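Toxin-antitoxin system toxin HepN family (Shewanella oneidensis MR-1, PDB 6M6U) cleaves mRNA as the toxin of a type VII toxin-antitoxin system, halting bacterial growth until its partner MntA neutralises it, mostly by tri-AMPylation. Local coordinates at residues 6-11 and 47-52; 56-61 and 73-78. One frame throughout, in Å; residues are numbered along the deposited sequence.

Contact 1 of 2, residues 6-11 and 47-52; sequences INKIAT and CEACID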
# COMPACT_ATOMS: atom_id res chain seq x y z
N ILE B 6 -49.91 -4.99 3.12
CA ILE B 6 -51.18 -4.28 2.98
C ILE B 6 -51.09 -3.22 1.89
O ILE B 6 -51.99 -3.08 1.06
CB ILE B 6 -51.61 -3.69 4.33
CG1 ILE B 6 -52.01 -4.80 5.30
CG2 ILE B 6 -52.73 -2.68 4.14
CD1 ILE B 6 -52.00 -4.39 6.77
N ASN B 7 -50.00 -2.45 1.87
CA ASN B 7 -49.87 -1.38 0.87
C ASN B 7 -49.68 -1.95 -0.53
O ASN B 7 -50.22 -1.40 -1.50
CB ASN B 7 -48.72 -0.45 1.24
CG ASN B 7 -49.04 0.41 2.45
OD1 ASN B 7 -49.46 1.56 2.31
ND2 ASN B 7 -48.85 -0.14 3.64
N LYS B 8 -48.93 -3.04 -0.66
CA LYS B 8 -48.76 -3.65 -1.97
C LYS B 8 -50.06 -4.25 -2.48
O LYS B 8 -50.36 -4.17 -3.68
CB LYS B 8 -47.65 -4.71 -1.93
CG LYS B 8 -46.28 -4.16 -1.57
CD LYS B 8 -45.84 -3.07 -2.53
CE LYS B 8 -44.53 -2.44 -2.08
NZ LYS B 8 -44.04 -1.39 -3.01
N ILE B 9 -50.85 -4.86 -1.58
CA ILE B 9 -52.20 -5.30 -1.95
C ILE B 9 -53.00 -4.13 -2.50
O ILE B 9 -53.58 -4.21 -3.59
CB ILE B 9 -52.91 -5.93 -0.74
CG1 ILE B 9 -52.26 -7.25 -0.32
CG2 ILE B 9 -54.39 -6.15 -1.05
CD1 ILE B 9 -52.05 -8.22 -1.45
N ALA B 10 -53.03 -3.02 -1.75
CA ALA B 10 -53.79 -1.85 -2.19
C ALA B 10 -53.34 -1.37 -3.56
O ALA B 10 -54.16 -0.95 -4.38
CB ALA B 10 -53.65 -0.73 -1.15
N THR B 11 -52.03 -1.43 -3.83
CA THR B 11 -51.52 -0.97 -5.12
C THR B 11 -51.97 -1.88 -6.26
O THR B 11 -52.35 -1.39 -7.32
CB THR B 11 -49.99 -0.88 -5.06
OG1 THR B 11 -49.62 0.23 -4.24
CG2 THR B 11 -49.40 -0.69 -6.46
N CYS B 47 -47.17 -6.10 -11.39
CA CYS B 47 -46.12 -7.10 -11.28
C CYS B 47 -45.12 -6.73 -10.19
O CYS B 47 -44.71 -7.58 -9.39
CB CYS B 47 -45.41 -7.28 -12.62
SG CYS B 47 -46.38 -8.16 -13.86
N GLU B 48 -44.72 -5.45 -10.14
CA GLU B 48 -43.74 -5.04 -9.14
C GLU B 48 -44.32 -5.14 -7.73
O GLU B 48 -43.61 -5.50 -6.79
CB GLU B 48 -43.26 -3.62 -9.42
CG GLU B 48 -42.30 -3.54 -10.60
CD GLU B 48 -41.01 -4.30 -10.35
OE1 GLU B 48 -40.49 -4.25 -9.21
OE2 GLU B 48 -40.51 -4.95 -11.29
N ALA B 49 -45.61 -4.85 -7.58
CA ALA B 49 -46.23 -5.02 -6.27
C ALA B 49 -46.28 -6.49 -5.86
O ALA B 49 -46.06 -6.82 -4.69
CB ALA B 49 -47.62 -4.39 -6.26
N CYS B 50 -46.55 -7.38 -6.82
CA CYS B 50 -46.53 -8.81 -6.52
C CYS B 50 -45.13 -9.29 -6.19
O CYS B 50 -44.93 -10.09 -5.27
CB CYS B 50 -47.09 -9.61 -7.69
SG CYS B 50 -48.88 -9.50 -7.89
N ILE B 51 -44.14 -8.82 -6.95
CA ILE B 51 -42.76 -9.22 -6.72
C ILE B 51 -42.27 -8.71 -5.36
O ILE B 51 -41.56 -9.42 -4.64
CB ILE B 51 -41.87 -8.72 -7.87
CG1 ILE B 51 -42.22 -9.48 -9.16
CG2 ILE B 51 -40.39 -8.89 -7.54
CD1 ILE B 51 -41.69 -8.84 -10.41
N ASP B 52 -42.66 -7.49 -4.99
CA ASP B 52 -42.25 -6.95 -3.69
C ASP B 52 -42.81 -7.79 -2.55
O ASP B 52 -42.13 -8.01 -1.54
CB ASP B 52 -42.68 -5.50 -3.56
CG ASP B 52 -41.89 -4.56 -4.46
OD1 ASP B 52 -40.88 -5.00 -5.06
OD2 ASP B 52 -42.28 -3.37 -4.56
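Lys8 NZ reaches Asp52 OD2 at 3.1 Å, a salt bridge that ties helix 3-23 to helix 33-60. The ammonium comes to the anti lone pair of OD2, the side turned away from OD1. The lysine chain starts beside its own backbone N, bends at chi2 (-57°) and then runs extended, and that single bend carries its methylenes past the aspartate: CE lies 3.9 Å from Asp52 CB. Lysine suits the place because its aliphatic stem can lie against the neighbouring helix while the charge travels on to the carboxylate.

One turn away the helices meet through a small residue. Ala49 points at the other helix, and its CB sits 3.8 Å from Lys8 O and 4.1 Å from Thr11 CG2. With just a methyl here, the CA atoms of Lys8 and Ala49 approach to 5.2 Å and the nearly antiparallel axes (158°) to 8.9 Å. Thr11 offers its methyl to Ala49, whereas OG1 turns back to its own helix in a weak hydrogen bond to Asn7 O.

A second subunit packs here with its RX(4)HXY motif, His102 on both Lys8 and Asp52, and Tyr104 on Thr11. With Val105 of the MntA chain also against it, Asp52 is buried by both neighbouring chains, and the charge of Lys8 probably stabilises its carboxylate there.

Contact 2 of 2, residues 56-61 and 73-78; sequences HINRQQ and FTLLAQ
Apolar contact between residues 56-61 and 73-78 centres on one methyl, CD2 of Leu76, which lies 3.8 Å from Ile57 CG2. The two side chains cross at about a right angle. Ile57 presents this branch because CG2 stands anti to the backbone N, while CG1 takes the place beside it (chi1 -67°). A beta-branched residue is apt here, since it offers a methyl close to its own backbone, and leucine, branched at CG, carries CD2 across from a CB that does not point straight at the other helix.

The second kind of contact is an amide resting on hydrocarbon. Asn58 points at the other helix and inserts its carboxamide between two consecutive leucines, one on each side of the amide plane, with OD1 the nearest atom to both: 3.5 Å from Leu76 CD2 and 3.6 Å from Leu75 CB. These are van der Waals contacts, and no hydrogen bond joins the two segments. The polar gain comes from the amide nitrogen, where ND2 donates to Ser72 O just before residues 73-78. Asparagine thus combines a short, flat group that fits between two leucines with a donor that anchors this buried side chain to the neighbouring helix.

The CA atoms of Asn58 and Leu76 are 7.1 Å apart, and the helix axes approach to 9.9 Å at 56°, so the contact is made by side chains alone. It packs the C-terminal end of helix 33-60 against helix 69-78, the next in the chain; Leu63 of the loop between them packs on Asn58. Leu76 also touches Ala54 and Ile82, while Phe73 and Ala77 face helix 84-102.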
# COMPACT_ATOMS: atom_id res chain seq x y z
N HIS B 56 -40.44 -9.92 -0.05
CA HIS B 56 -40.60 -9.66 1.38
C HIS B 56 -40.74 -10.97 2.15
O HIS B 56 -40.04 -11.19 3.15
CB HIS B 56 -41.81 -8.76 1.60
CG HIS B 56 -42.19 -8.58 3.03
ND1 HIS B 56 -41.56 -7.68 3.86
CD2 HIS B 56 -43.16 -9.16 3.78
CE1 HIS B 56 -42.11 -7.72 5.06
NE2 HIS B 56 -43.09 -8.61 5.03
N ILE B 57 -41.63 -11.85 1.69
CA ILE B 57 -41.93 -13.08 2.42
C ILE B 57 -40.73 -14.02 2.43
O ILE B 57 -40.41 -14.62 3.46
CB ILE B 57 -43.18 -13.76 1.83
CG1 ILE B 57 -44.42 -12.89 2.09
CG2 ILE B 57 -43.37 -15.15 2.41
CD1 ILE B 57 -45.61 -13.29 1.27
N ASN B 58 -40.03 -14.14 1.29
CA ASN B 58 -38.85 -14.99 1.24
C ASN B 58 -37.78 -14.53 2.23
O ASN B 58 -37.06 -15.35 2.80
CB ASN B 58 -38.28 -15.02 -0.18
CG ASN B 58 -39.15 -15.83 -1.14
OD1 ASN B 58 -39.65 -16.90 -0.79
ND2 ASN B 58 -39.33 -15.31 -2.35
N ARG B 59 -37.67 -13.22 2.44
CA ARG B 59 -36.70 -12.72 3.41
C ARG B 59 -37.23 -12.83 4.83
O ARG B 59 -36.51 -13.26 5.74
CB ARG B 59 -36.32 -11.27 3.10
CG ARG B 59 -35.25 -10.69 4.03
CD ARG B 59 -34.96 -9.25 3.65
NE ARG B 59 -33.91 -8.64 4.47
CZ ARG B 59 -34.13 -7.94 5.58
NH1 ARG B 59 -35.37 -7.77 6.02
NH2 ARG B 59 -33.11 -7.42 6.25
N GLN B 60 -38.50 -12.45 5.04
CA GLN B 60 -39.10 -12.54 6.37
C GLN B 60 -39.09 -13.96 6.91
O GLN B 60 -38.95 -14.17 8.13
CB GLN B 60 -40.53 -12.00 6.35
CG GLN B 60 -40.61 -10.50 6.48
CD GLN B 60 -40.22 -10.02 7.86
OE1 GLN B 60 -40.71 -10.54 8.86
NE2 GLN B 60 -39.33 -9.04 7.92
N GLN B 61 -39.22 -14.96 6.04
CA GLN B 61 -39.28 -16.36 6.46
C GLN B 61 -38.06 -17.16 6.03
O GLN B 61 -38.08 -18.39 6.10
CB GLN B 61 -40.56 -17.00 5.92
CG GLN B 61 -41.79 -16.18 6.22
CD GLN B 61 -43.02 -17.03 6.39
OE1 GLN B 61 -43.83 -17.16 5.47
NE2 GLN B 61 -43.18 -17.62 7.57
N PHE B 73 -41.10 -16.01 -7.03
CA PHE B 73 -42.34 -16.78 -7.04
C PHE B 73 -42.06 -18.27 -6.94
O PHE B 73 -42.79 -19.00 -6.26
CB PHE B 73 -43.14 -16.48 -8.31
CG PHE B 73 -43.65 -15.08 -8.39
CD1 PHE B 73 -44.46 -14.56 -7.40
CD2 PHE B 73 -43.32 -14.27 -9.47
CE1 PHE B 73 -44.93 -13.27 -7.47
CE2 PHE B 73 -43.79 -12.97 -9.55
CZ PHE B 73 -44.60 -12.47 -8.54
N THR B 74 -41.00 -18.74 -7.61
CA THR B 74 -40.64 -20.15 -7.54
C THR B 74 -40.40 -20.58 -6.09
O THR B 74 -40.88 -21.64 -5.67
CB THR B 74 -39.40 -20.42 -8.39
OG1 THR B 74 -39.69 -20.16 -9.76
CG2 THR B 74 -38.95 -21.87 -8.24
N LEU B 75 -39.69 -19.76 -5.31
CA LEU B 75 -39.40 -20.12 -3.93
C LEU B 75 -40.67 -20.17 -3.08
O LEU B 75 -40.79 -21.01 -2.18
CB LEU B 75 -38.40 -19.13 -3.31
CG LEU B 75 -36.95 -19.21 -3.82
CD1 LEU B 75 -36.07 -18.21 -3.07
CD2 LEU B 75 -36.39 -20.62 -3.68
N LEU B 76 -41.63 -19.28 -3.35
CA LEU B 76 -42.90 -19.35 -2.63
C LEU B 76 -43.64 -20.64 -2.94
O LEU B 76 -44.31 -21.21 -2.06
CB LEU B 76 -43.78 -18.15 -2.98
CG LEU B 76 -43.27 -16.75 -2.64
CD1 LEU B 76 -44.20 -15.71 -3.23
CD2 LEU B 76 -43.15 -16.57 -1.13
N ALA B 77 -43.54 -21.12 -4.18
CA ALA B 77 -44.25 -22.33 -4.57
C ALA B 77 -43.62 -23.57 -3.95
O ALA B 77 -44.33 -24.49 -3.52
CB ALA B 77 -44.30 -22.45 -6.09
N GLN B 78 -42.28 -23.63 -3.91
CA GLN B 78 -41.61 -24.76 -3.29
C GLN B 78 -41.89 -24.85 -1.80
O GLN B 78 -41.79 -25.94 -1.22
CB GLN B 78 -40.10 -24.68 -3.53
CG GLN B 78 -39.72 -24.43 -4.97
CD GLN B 78 -38.22 -24.38 -5.19
OE1 GLN B 78 -37.55 -23.43 -4.79
NE2 GLN B 78 -37.68 -25.41 -5.83

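In the fold
Helix 33-60 serves both contacts: contact 1 uses its middle to meet helix 3-23, and contact 2 its C-terminal end to meet helix 69-78, with centres about 14 Å apart. They touch through Phe73, whose CE2 lies 3.8 Å from Ile51 CG1; the ring thus packs on helix 33-60 and links the two contacts. Contact 1 is the one near the active site: the side chain of Asp52 is about 8 Å from that of Arg97, probably catalytic as in related enzymes, and Glu48 forms a salt bridge with Arg97. Contact 2 lies away from the active site, although Arg59, on the same segment 56-61, makes a salt bridge to Asp100 of the MntA chain.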